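Side-chain contacts in sialyltransferase 0160 (PDB 4R84), which probably transfers sialic acid from a CMP-linked donor to galactoside acceptors, as a glycosyltransferase of the GT-B structural group: residues V302-N305 with L306-L309; G369-T372 with K373-A377; G410-I413 with N414-I417; T456-A459 with D460-N463. One frame throughout, in Å; residues are numbered along the deposited sequence.

Interaction 1 of 4, residues V302-N305 with L306-L309; sequences VEAN and LHDL
L306 sets its side chain across that of E303, with L306 CG 3.8 Å from E303 CG. The two side chains cross obliquely. With CG anti to its own carbonyl carbon (chi1 -71°), the L306 branch reaches Y299, L300 and W246. L306 N donates to E303 O at 2.9 Å. This bond joins the backbones of the same two residues.

The H307 ring lies against A304. A304 CA sits over a ring face, 3.8 Å from the centroid and nearly on the normal, a CH-pi contact. H307 N donates to A304 O at 3.3 Å, and that oxygen also lies over the ring, offset toward its rim. H307 NE2 is bonded to D301 O, which holds the far end of the ring.

N305 contributes mainly its backbone. Its N donates to E303 OE2 at 3.2 Å, and OE2 accepts through its anti lone pair. N305 O faces D308 OD1 at 3.3 Å. These are two acceptors and make no bond. K252 bonds to N305 O and forms a salt bridge with D308 OD2, which probably eases their closeness. A water joins A304 O to D308 N.

Successive bonds from residue i+3 to i are the mark of a 3-10 turn. Here the turn leads from helix 299-302 into helix 307-313.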
loop_
_atom_site.group_PDB
_atom_site.type_symbol
_atom_site.label_atom_id
_atom_site.label_comp_id
_atom_site.label_asym_id
_atom_site.label_seq_id
_atom_site.Cartn_x
_atom_site.Cartn_y
_atom_site.Cartn_z
ATOM N N VAL A 302 13.363 -18.029 -5.080
ATOM C CA VAL A 302 14.819 -18.231 -4.971
ATOM C C VAL A 302 15.216 -18.984 -3.705
ATOM O O VAL A 302 16.256 -19.639 -3.672
ATOM C CB VAL A 302 15.603 -16.896 -5.022
ATOM C CG1 VAL A 302 15.346 -16.184 -6.343
ATOM C CG2 VAL A 302 15.247 -15.999 -3.845
ATOM N N GLU A 303 14.399 -18.905 -2.667
ATOM C CA GLU A 303 14.674 -19.656 -1.450
ATOM C C GLU A 303 13.942 -20.989 -1.472
ATOM O O GLU A 303 12.735 -21.054 -1.263
ATOM C CB GLU A 303 14.308 -18.829 -0.212
ATOM C CG GLU A 303 14.428 -19.598 1.076
ATOM C CD GLU A 303 15.801 -20.241 1.227
ATOM O OE1 GLU A 303 16.806 -19.512 1.331
ATOM O OE2 GLU A 303 15.866 -21.490 1.232
ATOM N N ALA A 304 14.687 -22.068 -1.718
ATOM C CA ALA A 304 14.060 -23.355 -1.998
ATOM C C ALA A 304 13.207 -23.863 -0.845
ATOM O O ALA A 304 12.214 -24.555 -1.076
ATOM C CB ALA A 304 15.113 -24.389 -2.359
ATOM N N ASN A 305 13.561 -23.499 0.388
ATOM C CA ASN A 305 12.784 -23.954 1.539
ATOM C C ASN A 305 11.492 -23.154 1.742
ATOM O O ASN A 305 10.793 -23.357 2.734
ATOM C CB ASN A 305 13.615 -23.886 2.816
ATOM C CG ASN A 305 14.616 -25.030 2.916
ATOM O OD1 ASN A 305 14.321 -26.158 2.532
ATOM N ND2 ASN A 305 15.803 -24.739 3.430
ATOM N N LEU A 306 11.185 -22.258 0.810
ATOM C CA LEU A 306 9.927 -21.514 0.857
ATOM C C LEU A 306 9.009 -21.875 -0.305
ATOM O O LEU A 306 7.941 -21.275 -0.472
ATOM C CB LEU A 306 10.181 -20.001 0.848
ATOM C CG LEU A 306 10.773 -19.411 2.132
ATOM C CD1 LEU A 306 10.980 -17.914 1.977
ATOM C CD2 LEU A 306 9.928 -19.708 3.376
ATOM N N HIS A 307 9.422 -22.845 -1.115
ATOM C CA HIS A 307 8.586 -23.299 -2.221
ATOM C C HIS A 307 7.254 -23.837 -1.705
ATOM O O HIS A 307 6.220 -23.696 -2.362
ATOM C CB HIS A 307 9.311 -24.371 -3.032
ATOM C CG HIS A 307 10.393 -23.826 -3.907
ATOM N ND1 HIS A 307 11.172 -24.627 -4.716
ATOM C CD2 HIS A 307 10.844 -22.562 -4.084
ATOM C CE1 HIS A 307 12.045 -23.876 -5.365
ATOM N NE2 HIS A 307 11.867 -22.619 -4.999
ATOM N N ASP A 308 7.280 -24.451 -0.522
ATOM C CA ASP A 308 6.061 -24.998 0.055
ATOM C C ASP A 308 5.110 -23.870 0.478
ATOM O O ASP A 308 3.886 -24.000 0.340
ATOM C CB ASP A 308 6.382 -25.930 1.230
ATOM C CG ASP A 308 7.221 -25.268 2.316
ATOM O OD1 ASP A 308 7.656 -24.104 2.143
ATOM O OD2 ASP A 308 7.475 -25.943 3.339
ATOM N N LEU A 309 5.661 -22.763 0.972
ATOM C CA LEU A 309 4.829 -21.600 1.285
ATOM C C LEU A 309 4.298 -20.954 0.004
ATOM O O LEU A 309 3.120 -20.574 -0.074
ATOM C CB LEU A 309 5.609 -20.579 2.120
ATOM C CG LEU A 309 4.786 -19.318 2.420
ATOM C CD1 LEU A 309 3.550 -19.657 3.252
ATOM C CD2 LEU A 309 5.633 -18.261 3.133
HETATM O O HOH W 1 9.859 -25.879 0.477
#

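Interaction 2 of 4, residues G369-T372 with K373-A377; sequences GGET and KEYYA
Y376 OH accepts from E371 N at 3.2 Å, with a fairly straight N-H...O angle of 163°. The hydroxyl therefore reaches back from the helix to hold the loop before it. A water near Y376 OH accepts from G370 N at 2.9 Å and adds a second link between phenol and loop. A weak bond with A368 O also reaches this hydroxyl.

At the helix start Y375 N donates to T372 OG1 at 3.2 Å. T372 is the N-cap. Its OG1 lies between the backbone N and the carbonyl carbon (chi1 67°), where it can meet the amide of the first turn. T372 O takes weak bonds from Y375 N and Y376 N. This capped turn opens helix 373-388, which joins strands 358-362 and 401-405, neighbours in the parallel sheet. It is a beta-alpha-beta crossover of a Rossmann-like domain.

E371 then packs on Y375. E371 CG lies over the centre of the Y375 ring, 3.5 Å from the centroid, in a CH-pi contact. Its chain bends at chi2, and the carboxylate ends stacked on the ring with the planes 12° apart. Beyond it Y375 OH is bonded to A503 O, which fixes the far end of the ring. The Y376 ring brings its edge to E371 O, with CE2 3.4 Å away. W367 meets Y376 edge-to-face. E374 curls back toward the cap, and its OE1 comes 3.6 Å from T372 CB.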
loop_
_atom_site.group_PDB
_atom_site.type_symbol
_atom_site.label_atom_id
_atom_site.label_comp_id
_atom_site.label_asym_id
_atom_site.label_seq_id
_atom_site.Cartn_x
_atom_site.Cartn_y
_atom_site.Cartn_z
ATOM N N GLY A 369 27.209 1.246 21.825
ATOM C CA GLY A 369 28.557 1.659 22.167
ATOM C C GLY A 369 28.652 2.739 23.237
ATOM O O GLY A 369 29.713 2.942 23.816
ATOM N N GLY A 370 27.556 3.449 23.489
ATOM C CA GLY A 370 27.551 4.455 24.540
ATOM C C GLY A 370 28.400 5.685 24.252
ATOM O O GLY A 370 28.861 6.369 25.177
ATOM N N GLU A 371 28.587 5.984 22.972
ATOM C CA GLU A 371 29.363 7.153 22.583
ATOM C C GLU A 371 28.459 8.370 22.527
ATOM O O GLU A 371 27.251 8.255 22.686
ATOM C CB GLU A 371 30.048 6.938 21.232
ATOM C CG GLU A 371 30.839 5.625 21.127
ATOM C CD GLU A 371 32.256 5.765 21.653
ATOM O OE1 GLU A 371 32.577 6.845 22.193
ATOM O OE2 GLU A 371 33.053 4.800 21.529
ATOM N N THR A 372 29.049 9.534 22.305
ATOM C CA THR A 372 28.280 10.764 22.194
ATOM C C THR A 372 27.590 10.831 20.854
ATOM O O THR A 372 27.968 10.137 19.915
ATOM C CB THR A 372 29.156 12.013 22.324
ATOM O OG1 THR A 372 30.020 12.094 21.185
ATOM C CG2 THR A 372 29.980 11.983 23.614
ATOM N N LYS A 373 26.584 11.689 20.757
ATOM C CA LYS A 373 25.942 11.940 19.477
ATOM C C LYS A 373 26.916 12.330 18.376
ATOM O O LYS A 373 26.804 11.887 17.227
ATOM C CB LYS A 373 24.926 13.064 19.628
ATOM C CG LYS A 373 24.038 13.183 18.447
ATOM C CD LYS A 373 22.680 13.549 18.889
ATOM C CE LYS A 373 22.263 12.625 19.986
ATOM N NZ LYS A 373 20.958 13.026 20.554
ATOM N N GLU A 374 27.897 13.139 18.747
ATOM C CA GLU A 374 28.901 13.616 17.811
ATOM C C GLU A 374 29.731 12.475 17.243
ATOM O O GLU A 374 30.146 12.536 16.090
ATOM C CB GLU A 374 29.810 14.655 18.478
ATOM C CG GLU A 374 29.138 16.002 18.700
ATOM C CD GLU A 374 28.103 15.978 19.813
ATOM O OE1 GLU A 374 28.239 15.159 20.749
ATOM O OE2 GLU A 374 27.131 16.763 19.731
ATOM N N TYR A 375 29.996 11.451 18.052
ATOM C CA TYR A 375 30.720 10.278 17.555
ATOM C C TYR A 375 29.956 9.606 16.420
ATOM O O TYR A 375 30.539 9.234 15.405
ATOM C CB TYR A 375 30.970 9.277 18.682
ATOM C CG TYR A 375 31.432 7.888 18.256
ATOM C CD1 TYR A 375 30.525 6.918 17.850
ATOM C CD2 TYR A 375 32.782 7.541 18.297
ATOM C CE1 TYR A 375 30.939 5.653 17.490
ATOM C CE2 TYR A 375 33.202 6.271 17.939
ATOM C CZ TYR A 375 32.282 5.335 17.533
ATOM O OH TYR A 375 32.688 4.066 17.164
ATOM N N TYR A 376 28.642 9.453 16.586
ATOM C CA TYR A 376 27.863 8.737 15.585
ATOM C C TYR A 376 27.786 9.532 14.304
ATOM O O TYR A 376 27.817 8.950 13.222
ATOM C CB TYR A 376 26.459 8.386 16.128
ATOM C CG TYR A 376 26.619 7.388 17.251
ATOM C CD1 TYR A 376 26.973 6.072 16.984
ATOM C CD2 TYR A 376 26.491 7.776 18.583
ATOM C CE1 TYR A 376 27.176 5.155 18.016
ATOM C CE2 TYR A 376 26.681 6.865 19.617
ATOM C CZ TYR A 376 27.029 5.570 19.333
ATOM O OH TYR A 376 27.228 4.682 20.365
ATOM N N ALA A 377 27.721 10.856 14.418
ATOM C CA ALA A 377 27.757 11.714 13.232
ATOM C C ALA A 377 29.115 11.613 12.551
ATOM O O ALA A 377 29.203 11.538 11.329
ATOM C CB ALA A 377 27.456 13.161 13.602
HETATM O O HOH W 2 24.898 3.833 22.473
#

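Interaction 3 of 4, residues G410-I413 with N414-I417; sequences GGVI and NDII
The N414 amide turns one side to G410 and G411. G410 CA and G411 O both lie on this side of the amide plane, above it but off-centre. G410 CA is displaced toward OD1 and ND2, with N414 OD1 3.7 Å from it, and G411 O is displaced toward CB. N414 CG sits beside its own backbone N (chi1 -67°), which folds the amide back over the loop. G410 has no side chain, and its CA can come this close to the amide. N414 ND2 is bonded to H407 O, and this holds the rotation of the amide.

The D415 carboxylate is the second flat group. Its OD2 comes near V412 CA. A water bridges its other oxygen to the loop: it donates to D415 OD1 at 2.9 Å and to G411 O at 2.7 Å. G411 is the N-cap residue; its O also takes a weak bond from N414 N.

Regular helical bonds follow, from I416 N to V412 O at 2.9 Å and from I417 N to I413 O at 3.0 Å. Two i to i+4 side-chain contacts go with them. I413 and I417 run side by side and point the same way, with I413 CG2 3.7 Å from I417 CD1. Separately, V412 CG1 meets I416 CD1 at 3.9 Å.

Isoleucines I413, I416 and I417 pack against helix 373-388. Polar groups gather at the first turn of helix 412-419, where the negative charge of D415 would probably be favoured by the helix dipole.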
loop_
_atom_site.group_PDB
_atom_site.type_symbol
_atom_site.label_atom_id
_atom_site.label_comp_id
_atom_site.label_asym_id
_atom_site.label_seq_id
_atom_site.Cartn_x
_atom_site.Cartn_y
_atom_site.Cartn_z
ATOM N N GLY A 410 17.228 11.846 13.066
ATOM C CA GLY A 410 18.644 12.135 13.201
ATOM C C GLY A 410 18.978 13.372 14.013
ATOM O O GLY A 410 20.033 13.430 14.638
ATOM N N GLY A 411 18.092 14.361 14.010
ATOM C CA GLY A 411 18.353 15.592 14.742
ATOM C C GLY A 411 19.655 16.269 14.338
ATOM O O GLY A 411 19.924 16.467 13.155
ATOM N N VAL A 412 20.469 16.611 15.331
ATOM C CA VAL A 412 21.720 17.329 15.101
ATOM C C VAL A 412 22.725 16.486 14.307
ATOM O O VAL A 412 23.603 17.023 13.634
ATOM C CB VAL A 412 22.321 17.787 16.454
ATOM C CG1 VAL A 412 23.679 18.422 16.272
ATOM C CG2 VAL A 412 21.383 18.789 17.109
ATOM N N ILE A 413 22.592 15.165 14.372
ATOM C CA ILE A 413 23.459 14.296 13.578
ATOM C C ILE A 413 23.351 14.672 12.099
ATOM O O ILE A 413 24.338 14.763 11.383
ATOM C CB ILE A 413 23.084 12.821 13.768
ATOM C CG1 ILE A 413 23.364 12.383 15.207
ATOM C CG2 ILE A 413 23.821 11.949 12.775
ATOM C CD1 ILE A 413 23.063 10.930 15.467
ATOM N N ASN A 414 22.129 14.911 11.645
ATOM C CA ASN A 414 21.926 15.311 10.261
ATOM C C ASN A 414 22.589 16.642 9.959
ATOM O O ASN A 414 23.205 16.807 8.903
ATOM C CB ASN A 414 20.430 15.375 9.930
ATOM C CG ASN A 414 19.772 14.000 9.955
ATOM O OD1 ASN A 414 20.450 12.971 10.036
ATOM N ND2 ASN A 414 18.448 13.980 9.873
ATOM N N ASP A 415 22.479 17.591 10.886
ATOM C CA ASP A 415 23.117 18.895 10.690
ATOM C C ASP A 415 24.642 18.793 10.591
ATOM O O ASP A 415 25.258 19.472 9.773
ATOM C CB ASP A 415 22.765 19.868 11.817
ATOM C CG ASP A 415 21.278 20.058 11.983
ATOM O OD1 ASP A 415 20.537 19.972 10.982
ATOM O OD2 ASP A 415 20.856 20.353 13.117
ATOM N N ILE A 416 25.237 17.967 11.451
ATOM C CA ILE A 416 26.691 17.767 11.470
ATOM C C ILE A 416 27.168 17.156 10.164
ATOM O O ILE A 416 28.131 17.642 9.557
ATOM C CB ILE A 416 27.118 16.865 12.648
ATOM C CG1 ILE A 416 26.888 17.590 13.978
ATOM C CG2 ILE A 416 28.593 16.458 12.525
ATOM C CD1 ILE A 416 27.025 16.701 15.188
ATOM N N ILE A 417 26.487 16.099 9.727
ATOM C CA ILE A 417 26.858 15.431 8.482
ATOM C C ILE A 417 26.710 16.356 7.275
ATOM O O ILE A 417 27.635 16.468 6.453
ATOM C CB ILE A 417 26.011 14.155 8.253
ATOM C CG1 ILE A 417 26.295 13.124 9.345
ATOM C CG2 ILE A 417 26.259 13.554 6.863
ATOM C CD1 ILE A 417 25.304 11.961 9.377
HETATM O O HOH W 3 18.455 17.994 11.420
#

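Interaction 4 of 4, residues T456-A459 with D460-N463; sequences TIPA and DKVN
K461 N donates to P458 O at 2.9 Å, and V462 N donates to A459 O at 3.1 Å; these two backbone bonds close the turn. Both bonds span three residues, as in a 3-10 turn.

Apolar contacts fill the inner side. I457 CG2 is the touching branch, 3.6 Å from V462 CG2 and 3.7 Å from K461 CB. It stands anti to the backbone N of I457, which directs it into the bend. The I457 side chain crosses both partners at about a right angle.

The polar end of K461 leads away from the turn. The K461 chain runs extended until chi4, bends there, and its NZ is bonded to P443 O. The charged tip is thus tied to the loop just before strand 445-447.

Around the contact, I457 also touches F433 and V446, and P458 and K461 both touch L442. K461 and N463 make backbone hydrogen bonds with V446. N463 ND2 is held by T445 OG1 and L396 O. The turn thus delivers the chain into strand 462-468 alongside strand 445-447, at one edge of the four-stranded parallel sheet.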
loop_
_atom_site.group_PDB
_atom_site.type_symbol
_atom_site.label_atom_id
_atom_site.label_comp_id
_atom_site.label_asym_id
_atom_site.label_seq_id
_atom_site.Cartn_x
_atom_site.Cartn_y
_atom_site.Cartn_z
ATOM N N THR A 456 13.915 -2.018 -1.383
ATOM C CA THR A 456 13.174 -1.613 -2.566
ATOM C C THR A 456 14.029 -0.743 -3.476
ATOM O O THR A 456 13.540 0.156 -4.151
ATOM C CB THR A 456 11.865 -0.894 -2.199
ATOM O OG1 THR A 456 12.126 0.139 -1.241
ATOM C CG2 THR A 456 10.876 -1.885 -1.608
ATOM N N ILE A 457 15.324 -1.031 -3.484
ATOM C CA ILE A 457 16.226 -0.406 -4.442
ATOM C C ILE A 457 16.764 -1.478 -5.383
ATOM O O ILE A 457 17.265 -2.499 -4.915
ATOM C CB ILE A 457 17.406 0.281 -3.752
ATOM C CG1 ILE A 457 16.933 1.279 -2.689
ATOM C CG2 ILE A 457 18.292 0.971 -4.783
ATOM C CD1 ILE A 457 18.090 1.914 -1.927
ATOM N N PRO A 458 16.660 -1.252 -6.709
ATOM C CA PRO A 458 17.253 -2.188 -7.674
ATOM C C PRO A 458 18.718 -2.419 -7.356
ATOM O O PRO A 458 19.419 -1.469 -6.972
ATOM C CB PRO A 458 17.080 -1.472 -9.018
ATOM C CG PRO A 458 15.886 -0.570 -8.814
ATOM C CD PRO A 458 15.993 -0.115 -7.373
ATOM N N ALA A 459 19.166 -3.666 -7.467
ATOM C CA ALA A 459 20.531 -4.035 -7.112
ATOM C C ALA A 459 21.575 -3.147 -7.790
ATOM O O ALA A 459 22.596 -2.810 -7.186
ATOM C CB ALA A 459 20.788 -5.494 -7.453
ATOM N N ASP A 460 21.313 -2.770 -9.040
ATOM C CA ASP A 460 22.271 -1.983 -9.812
ATOM C C ASP A 460 22.497 -0.595 -9.209
ATOM O O ASP A 460 23.506 0.055 -9.491
ATOM C CB ASP A 460 21.812 -1.854 -11.270
ATOM C CG ASP A 460 20.434 -1.227 -11.403
ATOM O OD1 ASP A 460 19.842 -0.842 -10.377
ATOM O OD2 ASP A 460 19.942 -1.107 -12.543
ATOM N N LYS A 461 21.573 -0.150 -8.358
ATOM C CA LYS A 461 21.678 1.169 -7.749
ATOM C C LYS A 461 22.196 1.107 -6.304
ATOM O O LYS A 461 22.425 2.137 -5.672
ATOM C CB LYS A 461 20.312 1.878 -7.802
ATOM C CG LYS A 461 19.922 2.395 -9.177
ATOM C CD LYS A 461 18.565 3.096 -9.129
ATOM C CE LYS A 461 18.111 3.538 -10.509
ATOM N NZ LYS A 461 18.921 4.655 -11.033
ATOM N N VAL A 462 22.394 -0.098 -5.780
ATOM C CA VAL A 462 22.941 -0.230 -4.437
ATOM C C VAL A 462 24.454 -0.381 -4.479
ATOM O O VAL A 462 24.961 -1.361 -5.009
ATOM C CB VAL A 462 22.333 -1.441 -3.697
ATOM C CG1 VAL A 462 22.961 -1.599 -2.325
ATOM C CG2 VAL A 462 20.821 -1.286 -3.589
ATOM N N ASN A 463 25.174 0.580 -3.906
ATOM C CA ASN A 463 26.638 0.535 -3.989
ATOM C C ASN A 463 27.279 -0.265 -2.858
ATOM O O ASN A 463 27.959 -1.265 -3.099
ATOM C CB ASN A 463 27.216 1.948 -4.001
ATOM C CG ASN A 463 28.531 2.028 -4.761
ATOM O OD1 ASN A 463 29.541 1.485 -4.323
ATOM N ND2 ASN A 463 28.522 2.720 -5.898
#

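How the interactions relate
Interactions 2 and 3 form one neighbourhood, with centres about 12 Å apart. Helices 373-388 and 412-419 pack there: K373 CG meets I413 CG1 at 3.4 Å, and A377 CB meets I416 CG2 at 3.7 Å. Interaction 4 belongs to the same parallel-sheet region but stays about 16 Å from interaction 3 at the nearest atoms. Interaction 1 follows strand 290-294 of the large mixed sheet, about 12 Å from interaction 4 at the nearest atoms. Of the side chains measured here, that of N414 comes nearest the bound CMP-3-fluoro-sialic acid, at about 7 Å. The Y376 side chain is about 10 Å from this ligand, as is that of I457. K461 lies about 12 Å from the calcium ion.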